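Possible metal-dependent hydrolase (Veillonella parvula, PDB 3RPC) is probably a zinc-dependent hydrolase of the metallo-beta-lactamase superfamily, with two zinc ions bound in its presumed active site. Local coordinates at residues T22-D27 with N121-R126; A67-H72 with P91-N96; Q95-K100 with V111-E116. All coordinates share one frame; numbering follows the deposited sequence.

Contacts 2 and 3 belong to one sheet and the helix packed on it, whereas contact 1 spans the interior between that sheet and the second one. Contact 1 is almost wholly hydrocarbon and has a single weak polar bond at its exposed end. Contact 2, also buried, is carried by backbone hydrogen bonds between adjacent parallel strands and runs into the zinc site through His-72; Asp-27 from contact 1 hydrogen-bonds Thr-71 there. Contact 3 lies farther out, at the sheet's last strand and the subunit interface, and mixes isoleucine and valine packing with a lysine amino group and water. Gln-95 and Asn-96 are common to contacts 2 and 3.

Contact 1 (T22-D27 with N121-R126); sequences TTFLID and NGITLR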
loop_
_atom_site.group_PDB
_atom_site.type_symbol
_atom_site.label_atom_id
_atom_site.label_comp_id
_atom_site.label_asym_id
_atom_site.label_seq_id
_atom_site.Cartn_x
_atom_site.Cartn_y
_atom_site.Cartn_z
ATOM N N THR A 22 -12.903 -14.708 -21.418
ATOM C CA THR A 22 -12.930 -14.869 -19.973
ATOM C C THR A 22 -13.858 -13.854 -19.331
ATOM O O THR A 22 -13.725 -12.653 -19.569
ATOM C CB THR A 22 -11.522 -14.713 -19.371
ATOM O OG1 THR A 22 -10.702 -15.805 -19.809
ATOM C CG2 THR A 22 -11.582 -14.706 -17.849
ATOM N N THR A 23 -14.799 -14.334 -18.523
ATOM C CA THR A 23 -15.669 -13.431 -17.786
ATOM C C THR A 23 -15.401 -13.530 -16.286
ATOM O O THR A 23 -15.541 -14.596 -15.695
ATOM C CB THR A 23 -17.146 -13.716 -18.077
ATOM O OG1 THR A 23 -17.422 -13.437 -19.457
ATOM C CG2 THR A 23 -18.050 -12.851 -17.209
ATOM N N PHE A 24 -15.026 -12.404 -15.684
ATOM C CA PHE A 24 -14.797 -12.308 -14.258
ATOM C C PHE A 24 -16.032 -11.768 -13.558
ATOM O O PHE A 24 -16.500 -10.670 -13.879
ATOM C CB PHE A 24 -13.644 -11.337 -13.968
ATOM C CG PHE A 24 -12.326 -11.746 -14.562
ATOM C CD1 PHE A 24 -11.497 -12.644 -13.897
ATOM C CD2 PHE A 24 -11.902 -11.222 -15.775
ATOM C CE1 PHE A 24 -10.270 -13.015 -14.434
ATOM C CE2 PHE A 24 -10.670 -11.589 -16.323
ATOM C CZ PHE A 24 -9.854 -12.482 -15.647
ATOM N N LEU A 25 -16.541 -12.521 -12.588
ATOM C CA LEU A 25 -17.542 -11.998 -11.668
ATOM C C LEU A 25 -16.800 -11.270 -10.552
ATOM O O LEU A 25 -16.015 -11.873 -9.814
ATOM C CB LEU A 25 -18.402 -13.145 -11.110
ATOM C CG LEU A 25 -19.422 -12.759 -10.038
ATOM C CD1 LEU A 25 -20.453 -11.799 -10.597
ATOM C CD2 LEU A 25 -20.120 -14.003 -9.464
ATOM N N ILE A 26 -17.050 -9.968 -10.458
ATOM C CA ILE A 26 -16.346 -9.106 -9.515
ATOM C C ILE A 26 -17.187 -8.832 -8.269
ATOM O O ILE A 26 -18.364 -8.472 -8.370
ATOM C CB ILE A 26 -15.980 -7.782 -10.197
ATOM C CG1 ILE A 26 -14.912 -8.029 -11.265
ATOM C CG2 ILE A 26 -15.486 -6.756 -9.175
ATOM C CD1 ILE A 26 -14.719 -6.867 -12.224
ATOM N N ASP A 27 -16.570 -9.041 -7.104
ATOM C CA ASP A 27 -17.120 -8.653 -5.805
ATOM C C ASP A 27 -18.614 -8.964 -5.658
ATOM O O ASP A 27 -19.423 -8.060 -5.433
ATOM C CB ASP A 27 -16.836 -7.166 -5.543
ATOM C CG ASP A 27 -15.363 -6.900 -5.248
ATOM O OD1 ASP A 27 -14.549 -7.833 -5.352
ATOM O OD2 ASP A 27 -15.013 -5.744 -4.927
ATOM N N ASN A 121 -5.649 -17.348 -18.435
ATOM C CA ASN A 121 -6.182 -17.376 -19.790
ATOM C C ASN A 121 -5.727 -16.198 -20.650
ATOM O O ASN A 121 -6.510 -15.643 -21.427
ATOM C CB ASN A 121 -7.713 -17.453 -19.763
ATOM C CG ASN A 121 -8.221 -18.720 -19.109
ATOM O OD1 ASN A 121 -7.522 -19.731 -19.060
ATOM N ND2 ASN A 121 -9.453 -18.674 -18.612
ATOM N N GLY A 122 -4.457 -15.836 -20.515
ATOM C CA GLY A 122 -3.862 -14.784 -21.319
ATOM C C GLY A 122 -4.065 -13.397 -20.743
ATOM O O GLY A 122 -3.583 -12.415 -21.299
ATOM N N ILE A 123 -4.780 -13.317 -19.626
ATOM C CA ILE A 123 -5.049 -12.037 -18.983
ATOM C C ILE A 123 -4.182 -11.894 -17.750
ATOM O O ILE A 123 -4.120 -12.806 -16.920
ATOM C CB ILE A 123 -6.520 -11.932 -18.558
ATOM C CG1 ILE A 123 -7.423 -12.091 -19.780
ATOM C CG2 ILE A 123 -6.785 -10.597 -17.836
ATOM C CD1 ILE A 123 -8.788 -12.605 -19.451
ATOM N N THR A 124 -3.509 -10.754 -17.627
ATOM C CA THR A 124 -2.683 -10.496 -16.457
ATOM C C THR A 124 -3.475 -9.678 -15.443
ATOM O O THR A 124 -4.044 -8.639 -15.782
ATOM C CB THR A 124 -1.385 -9.750 -16.838
ATOM O OG1 THR A 124 -0.643 -10.549 -17.773
ATOM C CG2 THR A 124 -0.534 -9.508 -15.608
ATOM N N LEU A 125 -3.525 -10.163 -14.210
ATOM C CA LEU A 125 -4.202 -9.467 -13.124
ATOM C C LEU A 125 -3.142 -8.953 -12.171
ATOM O O LEU A 125 -2.362 -9.733 -11.633
ATOM C CB LEU A 125 -5.148 -10.401 -12.360
ATOM C CG LEU A 125 -6.394 -10.943 -13.068
ATOM C CD1 LEU A 125 -6.048 -12.115 -13.971
ATOM C CD2 LEU A 125 -7.458 -11.382 -12.062
ATOM N N ARG A 126 -3.120 -7.641 -11.958
ATOM C CA ARG A 126 -2.108 -7.047 -11.094
ATOM C C ARG A 126 -2.780 -6.404 -9.898
ATOM O O ARG A 126 -3.715 -5.615 -10.049
ATOM C CB ARG A 126 -1.321 -5.970 -11.837
ATOM C CG ARG A 126 -0.751 -6.367 -13.171
ATOM C CD ARG A 126 0.151 -5.239 -13.695
ATOM N NE ARG A 126 0.729 -5.543 -15.000
ATOM C CZ ARG A 126 1.810 -6.295 -15.182
ATOM N NH1 ARG A 126 2.440 -6.822 -14.140
ATOM N NH2 ARG A 126 2.260 -6.524 -16.410
#
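Phe-24 meets Ile-123 and Leu-125 in the interior of the alpha-beta/beta-alpha sandwich of the metallo-beta-lactamase fold, where strand 22-26 of one sheet looks across at strand 123-128 of the other. Its ring is oblique to both partners: CE2 of Phe-24 lies 3.8 Å from CD1 of Ile-123, and CE1 of Phe-24 lies 4.0 Å from CD2 of Leu-125. Thr-22 and Ile-123 come together tip to tip, and the pair is tight, with CB of Thr-22 only 3.5 Å from CD1 of Ile-123. Toward solvent the hydrocarbon gives way to a polar margin. The Thr-22 hydroxyl, held beside its backbone N (chi1 -67°), receives a weak hydrogen bond there, from ND2 of Asn-121 to OG1 of Thr-22 at 3.4 Å. The two strand segments come no nearer than 10.9 Å, their directions 25° apart, and it is side chains that meet between them. Farther out, Phe-155 meets the Phe-24 ring with planes at about 55°, and Phe-120 touches Thr-22, Phe-24 and Leu-125. Within strand 22-26 itself, CG2 of Thr-22 sits 3.5 Å above the plane of the Phe-24 ring, offset toward its rim.

Contact 2 (A67-H72 with P91-N96); sequences AVVVTH and PIFVQN. With ZN (zinc ion), chain E.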
loop_
_atom_site.group_PDB
_atom_site.type_symbol
_atom_site.label_atom_id
_atom_site.label_comp_id
_atom_site.label_asym_id
_atom_site.label_seq_id
_atom_site.Cartn_x
_atom_site.Cartn_y
_atom_site.Cartn_z
ATOM N N ALA A 67 -14.334 -17.010 -13.780
ATOM C CA ALA A 67 -13.565 -16.840 -12.552
ATOM C C ALA A 67 -14.197 -15.738 -11.734
ATOM O O ALA A 67 -15.014 -14.978 -12.246
ATOM C CB ALA A 67 -12.110 -16.506 -12.862
ATOM N N VAL A 68 -13.837 -15.682 -10.461
ATOM C CA VAL A 68 -14.355 -14.653 -9.572
ATOM C C VAL A 68 -13.178 -13.846 -9.033
ATOM O O VAL A 68 -12.109 -14.391 -8.766
ATOM C CB VAL A 68 -15.129 -15.288 -8.401
ATOM C CG1 VAL A 68 -15.795 -14.225 -7.559
ATOM C CG2 VAL A 68 -16.184 -16.256 -8.920
ATOM N N VAL A 69 -13.374 -12.537 -8.909
ATOM C CA VAL A 69 -12.372 -11.660 -8.302
ATOM C C VAL A 69 -13.021 -11.039 -7.080
ATOM O O VAL A 69 -14.074 -10.425 -7.185
ATOM C CB VAL A 69 -11.938 -10.536 -9.264
ATOM C CG1 VAL A 69 -11.046 -9.513 -8.543
ATOM C CG2 VAL A 69 -11.218 -11.127 -10.465
ATOM N N VAL A 70 -12.398 -11.229 -5.922
ATOM C CA VAL A 70 -12.923 -10.727 -4.663
ATOM C C VAL A 70 -11.885 -9.773 -4.082
ATOM O O VAL A 70 -10.839 -10.205 -3.589
ATOM C CB VAL A 70 -13.198 -11.893 -3.690
ATOM C CG1 VAL A 70 -13.819 -11.391 -2.399
ATOM C CG2 VAL A 70 -14.118 -12.924 -4.353
ATOM N N THR A 71 -12.162 -8.471 -4.161
ATOM C CA THR A 71 -11.164 -7.480 -3.751
ATOM C C THR A 71 -10.955 -7.445 -2.243
ATOM O O THR A 71 -9.879 -7.057 -1.766
ATOM C CB THR A 71 -11.492 -6.064 -4.252
ATOM O OG1 THR A 71 -12.718 -5.605 -3.656
ATOM C CG2 THR A 71 -11.590 -6.040 -5.771
ATOM N N HIS A 72 -11.991 -7.831 -1.511
ATOM C CA HIS A 72 -11.966 -7.944 -0.054
ATOM C C HIS A 72 -13.272 -8.580 0.382
ATOM O O HIS A 72 -14.196 -8.695 -0.423
ATOM C CB HIS A 72 -11.706 -6.594 0.655
ATOM C CG HIS A 72 -12.778 -5.553 0.466
ATOM N ND1 HIS A 72 -13.232 -5.148 -0.772
ATOM C CD2 HIS A 72 -13.434 -4.785 1.372
ATOM C CE1 HIS A 72 -14.121 -4.179 -0.621
ATOM N NE2 HIS A 72 -14.274 -3.951 0.670
ATOM N N PRO A 91 -12.210 -20.663 -10.218
ATOM C CA PRO A 91 -11.075 -19.940 -9.629
ATOM C C PRO A 91 -11.547 -18.640 -8.972
ATOM O O PRO A 91 -12.306 -17.884 -9.580
ATOM C CB PRO A 91 -10.191 -19.621 -10.842
ATOM C CG PRO A 91 -10.580 -20.646 -11.864
ATOM C CD PRO A 91 -12.051 -20.858 -11.667
ATOM N N ILE A 92 -11.094 -18.399 -7.744
ATOM C CA ILE A 92 -11.409 -17.181 -7.002
ATOM C C ILE A 92 -10.105 -16.449 -6.733
ATOM O O ILE A 92 -9.215 -16.997 -6.098
ATOM C CB ILE A 92 -12.054 -17.497 -5.637
ATOM C CG1 ILE A 92 -13.092 -18.626 -5.755
ATOM C CG2 ILE A 92 -12.644 -16.232 -5.011
ATOM C CD1 ILE A 92 -14.275 -18.312 -6.678
ATOM N N PHE A 93 -10.006 -15.209 -7.202
ATOM C CA PHE A 93 -8.803 -14.410 -7.011
ATOM C C PHE A 93 -9.016 -13.511 -5.807
ATOM O O PHE A 93 -10.045 -12.853 -5.703
ATOM C CB PHE A 93 -8.530 -13.573 -8.264
ATOM C CG PHE A 93 -8.082 -14.401 -9.437
ATOM C CD1 PHE A 93 -6.745 -14.705 -9.607
ATOM C CD2 PHE A 93 -8.999 -14.867 -10.363
ATOM C CE1 PHE A 93 -6.322 -15.481 -10.674
ATOM C CE2 PHE A 93 -8.584 -15.646 -11.441
ATOM C CZ PHE A 93 -7.244 -15.945 -11.598
ATOM N N VAL A 94 -8.050 -13.505 -4.897
ATOM C CA VAL A 94 -8.177 -12.776 -3.642
ATOM C C VAL A 94 -6.907 -11.979 -3.345
ATOM O O VAL A 94 -5.897 -12.128 -4.032
ATOM C CB VAL A 94 -8.481 -13.737 -2.468
ATOM C CG1 VAL A 94 -9.766 -14.521 -2.734
ATOM C CG2 VAL A 94 -7.300 -14.685 -2.220
ATOM N N GLN A 95 -6.966 -11.111 -2.335
ATOM C CA GLN A 95 -5.873 -10.160 -2.081
ATOM C C GLN A 95 -4.765 -10.639 -1.151
ATOM O O GLN A 95 -3.658 -10.111 -1.186
ATOM C CB GLN A 95 -6.435 -8.839 -1.521
ATOM C CG GLN A 95 -6.925 -8.959 -0.093
ATOM C CD GLN A 95 -7.473 -7.659 0.477
ATOM O OE1 GLN A 95 -7.034 -6.562 0.115
ATOM N NE2 GLN A 95 -8.422 -7.782 1.392
ATOM N N ASN A 96 -5.050 -11.629 -0.312
ATOM C CA ASN A 96 -4.099 -12.005 0.721
ATOM C C ASN A 96 -4.442 -13.373 1.305
ATOM O O ASN A 96 -5.462 -13.970 0.955
ATOM C CB ASN A 96 -3.995 -10.923 1.812
ATOM C CG ASN A 96 -5.293 -10.718 2.583
ATOM O OD1 ASN A 96 -6.152 -11.598 2.632
ATOM N ND2 ASN A 96 -5.444 -9.536 3.182
HETATM ZN ZN ZN E . -15.368 -2.324 1.763
HETATM O O HOH W 1 -9.560 -10.882 -1.246
HETATM O O HOH W 2 -17.369 -2.342 1.683
#
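Val-68 and Ile-92 pair as neighbours in two parallel strands, the first and last elements of a beta-alpha-beta unit that crosses over through helix 80-85. The strand end is tight. Val-68 N donates to Pro-91 O at 2.8 Å, and Phe-93 N returns a bond to Val-68 O at 2.7 Å. Val-70 N then donates to Phe-93 O at 2.9 Å; all three bonds are nearly straight (167° to 171°). Val-68 and Ile-92 lie side by side on one face, CD1 of Ile-92 being 3.6 Å from CB of Val-68, while CG2 of Val-70 meets CG2 of Ile-92 farther along. On the face of Val-69 and Phe-93, the Phe-93 ring runs back along the neighbouring strand (chi1 -70°) and receives the methyl of Ala-67 at its edge, in the ring plane.

Past Val-70 the backbones part, and the direct ladder ends. A water takes over, donating to Val-70 O and accepting from Gln-95 N, 2.8 Å from each. Gln-95 then reaches across, its CD 3.3 Å from Thr-71 O and its NE2, held by Asp-99 and Asp-149, beside CB of His-72. The His-72 ring is fixed at both nitrogens: ND1 donates in plane to OG1 of Thr-71, itself bonded to Asp-27, and NE2 binds a zinc ion at 2.2 Å, completed by His-74, His-132, Asp-168 and a water. In the sheet the pair lies between strands 22-26 and 111-113, with helix 97-105 against Val-70 and Val-94, and Phe-120 of strand 117-120 against Ala-67 and Pro-91.

Contact 3 (Q95-K100 with V111-E116); sequences QNTADK and VRIIFE
Lys-100 and Val-111 slide past each other in opposite directions, the extended lysine lying across strand 111-113, the outermost of its sheet within this chain. With CG anti to the backbone N (chi1 171°) and every later torsion also extended, its methylenes first touch hydrocarbon, CG of Lys-100 being 3.8 Å from CG1 of Val-111, before the amino group reaches the backbone. There NZ of Lys-100 donates to O of Val-111 at 3.0 Å, approaching nearly along the C=O axis (160°). A water binds the same amino group and also accepts from N of Ile-113 at 3.1 Å, so the lysine spans two polar groups of the strand, one of them through solvent.

Ile-113 crosses the lysine at about a right angle and has the largest buried area in the contact. Its CD1 lies against the first turn of the helix, between Thr-97 and Lys-100, 3.8 Å from CD of Lys-100 and 3.5 Å from OG1 of Thr-97. The CG2 branch turns the other way, under the backbone of Asn-96, and sits 3.5 Å above the centre of the Phe-115 ring. That ring meets Phe-115 of the second subunit, and OG1 of Thr-97 hydrogen-bonds Glu-116 of the second subunit, so this margin also forms part of the dimer interface.

Asn-96 is the N-cap of the helix, its OD1 accepting from N of Asp-99 at 2.9 Å. Asp-99 is thus held through its backbone N by Asn-96 and through its carboxylate by Gln-95, whose NE2 meets OD2 from above the carboxylate plane, 40° out of it. Strand 92-94, helix 97-105 and strand 111-113 together make a classic beta-alpha-beta crossover, with the helix packed on the parallel edge of the metallo-beta-lactamase sheet.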
loop_
_atom_site.group_PDB
_atom_site.type_symbol
_atom_site.label_atom_id
_atom_site.label_comp_id
_atom_site.label_asym_id
_atom_site.label_seq_id
_atom_site.Cartn_x
_atom_site.Cartn_y
_atom_site.Cartn_z
ATOM N N GLN A 95 -6.966 -11.111 -2.335
ATOM C CA GLN A 95 -5.873 -10.160 -2.081
ATOM C C GLN A 95 -4.765 -10.639 -1.151
ATOM O O GLN A 95 -3.658 -10.111 -1.186
ATOM C CB GLN A 95 -6.435 -8.839 -1.521
ATOM C CG GLN A 95 -6.925 -8.959 -0.093
ATOM C CD GLN A 95 -7.473 -7.659 0.477
ATOM O OE1 GLN A 95 -7.034 -6.562 0.115
ATOM N NE2 GLN A 95 -8.422 -7.782 1.392
ATOM N N ASN A 96 -5.050 -11.629 -0.312
ATOM C CA ASN A 96 -4.099 -12.005 0.721
ATOM C C ASN A 96 -4.442 -13.373 1.305
ATOM O O ASN A 96 -5.462 -13.970 0.955
ATOM C CB ASN A 96 -3.995 -10.923 1.812
ATOM C CG ASN A 96 -5.293 -10.718 2.583
ATOM O OD1 ASN A 96 -6.152 -11.598 2.632
ATOM N ND2 ASN A 96 -5.444 -9.536 3.182
ATOM N N THR A 97 -3.574 -13.860 2.182
ATOM C CA THR A 97 -3.750 -15.187 2.762
ATOM C C THR A 97 -5.002 -15.271 3.642
ATOM O O THR A 97 -5.692 -16.290 3.638
ATOM C CB THR A 97 -2.507 -15.600 3.560
ATOM O OG1 THR A 97 -1.389 -15.648 2.667
ATOM C CG2 THR A 97 -2.713 -16.980 4.191
ATOM N N ALA A 98 -5.295 -14.214 4.393
ATOM C CA ALA A 98 -6.457 -14.241 5.283
ATOM C C ALA A 98 -7.745 -14.459 4.496
ATOM O O ALA A 98 -8.605 -15.255 4.889
ATOM C CB ALA A 98 -6.541 -12.962 6.100
ATOM N N ASP A 99 -7.871 -13.756 3.376
ATOM C CA ASP A 99 -9.050 -13.901 2.534
ATOM C C ASP A 99 -9.064 -15.282 1.879
ATOM O O ASP A 99 -10.127 -15.884 1.742
ATOM C CB ASP A 99 -9.131 -12.782 1.486
ATOM C CG ASP A 99 -9.534 -11.436 2.088
ATOM O OD1 ASP A 99 -9.623 -11.314 3.333
ATOM O OD2 ASP A 99 -9.734 -10.483 1.309
ATOM N N LYS A 100 -7.901 -15.784 1.473
ATOM C CA LYS A 100 -7.843 -17.134 0.913
ATOM C C LYS A 100 -8.310 -18.146 1.948
ATOM O O LYS A 100 -9.098 -19.042 1.641
ATOM C CB LYS A 100 -6.440 -17.501 0.405
ATOM C CG LYS A 100 -6.337 -18.982 0.021
ATOM C CD LYS A 100 -5.165 -19.261 -0.887
ATOM C CE LYS A 100 -5.078 -20.761 -1.195
ATOM N NZ LYS A 100 -4.068 -21.053 -2.247
ATOM N N VAL A 111 -8.613 -21.231 -4.859
ATOM C CA VAL A 111 -8.496 -19.831 -4.453
ATOM C C VAL A 111 -7.048 -19.375 -4.647
ATOM O O VAL A 111 -6.116 -20.037 -4.186
ATOM C CB VAL A 111 -8.932 -19.645 -2.988
ATOM C CG1 VAL A 111 -8.890 -18.165 -2.603
ATOM C CG2 VAL A 111 -10.340 -20.218 -2.786
ATOM N N ARG A 112 -6.864 -18.240 -5.323
ATOM C CA ARG A 112 -5.545 -17.804 -5.763
ATOM C C ARG A 112 -5.268 -16.396 -5.268
ATOM O O ARG A 112 -5.997 -15.467 -5.590
ATOM C CB ARG A 112 -5.466 -17.824 -7.297
ATOM C CG ARG A 112 -5.912 -19.157 -7.932
ATOM C CD ARG A 112 -5.741 -19.161 -9.461
ATOM N NE ARG A 112 -6.326 -20.370 -10.041
ATOM C CZ ARG A 112 -6.312 -20.680 -11.334
ATOM N NH1 ARG A 112 -5.715 -19.895 -12.216
ATOM N NH2 ARG A 112 -6.889 -21.804 -11.741
ATOM N N ILE A 113 -4.196 -16.252 -4.496
ATOM C CA ILE A 113 -3.788 -14.956 -3.972
ATOM C C ILE A 113 -2.992 -14.186 -5.012
ATOM O O ILE A 113 -1.993 -14.692 -5.540
ATOM C CB ILE A 113 -2.885 -15.116 -2.734
ATOM C CG1 ILE A 113 -3.620 -15.892 -1.642
ATOM C CG2 ILE A 113 -2.462 -13.739 -2.216
ATOM C CD1 ILE A 113 -2.706 -16.409 -0.533
ATOM N N ILE A 114 -3.432 -12.965 -5.311
ATOM C CA ILE A 114 -2.629 -12.100 -6.167
ATOM C C ILE A 114 -1.600 -11.392 -5.296
ATOM O O ILE A 114 -1.881 -10.356 -4.711
ATOM C CB ILE A 114 -3.476 -11.048 -6.921
ATOM C CG1 ILE A 114 -4.693 -11.692 -7.587
ATOM C CG2 ILE A 114 -2.624 -10.333 -7.959
ATOM C CD1 ILE A 114 -5.544 -10.694 -8.384
ATOM N N PHE A 115 -0.405 -11.961 -5.194
ATOM C CA PHE A 115 0.646 -11.327 -4.407
ATOM C C PHE A 115 1.183 -10.087 -5.108
ATOM O O PHE A 115 1.393 -9.045 -4.479
ATOM C CB PHE A 115 1.785 -12.316 -4.144
ATOM C CG PHE A 115 1.401 -13.467 -3.259
ATOM C CD1 PHE A 115 1.209 -13.282 -1.902
ATOM C CD2 PHE A 115 1.237 -14.739 -3.787
ATOM C CE1 PHE A 115 0.864 -14.342 -1.084
ATOM C CE2 PHE A 115 0.892 -15.807 -2.972
ATOM C CZ PHE A 115 0.703 -15.604 -1.620
ATOM N N GLU A 116 1.432 -10.219 -6.406
ATOM C CA GLU A 116 1.844 -9.108 -7.256
ATOM C C GLU A 116 1.001 -9.136 -8.518
ATOM O O GLU A 116 0.197 -8.240 -8.755
ATOM C CB GLU A 116 3.310 -9.220 -7.656
ATOM C CG GLU A 116 4.305 -8.949 -6.568
ATOM C CD GLU A 116 5.724 -8.977 -7.102
ATOM O OE1 GLU A 116 5.943 -9.598 -8.166
ATOM O OE2 GLU A 116 6.613 -8.377 -6.470
HETATM O O HOH W 3 -2.438 -18.744 -3.768
#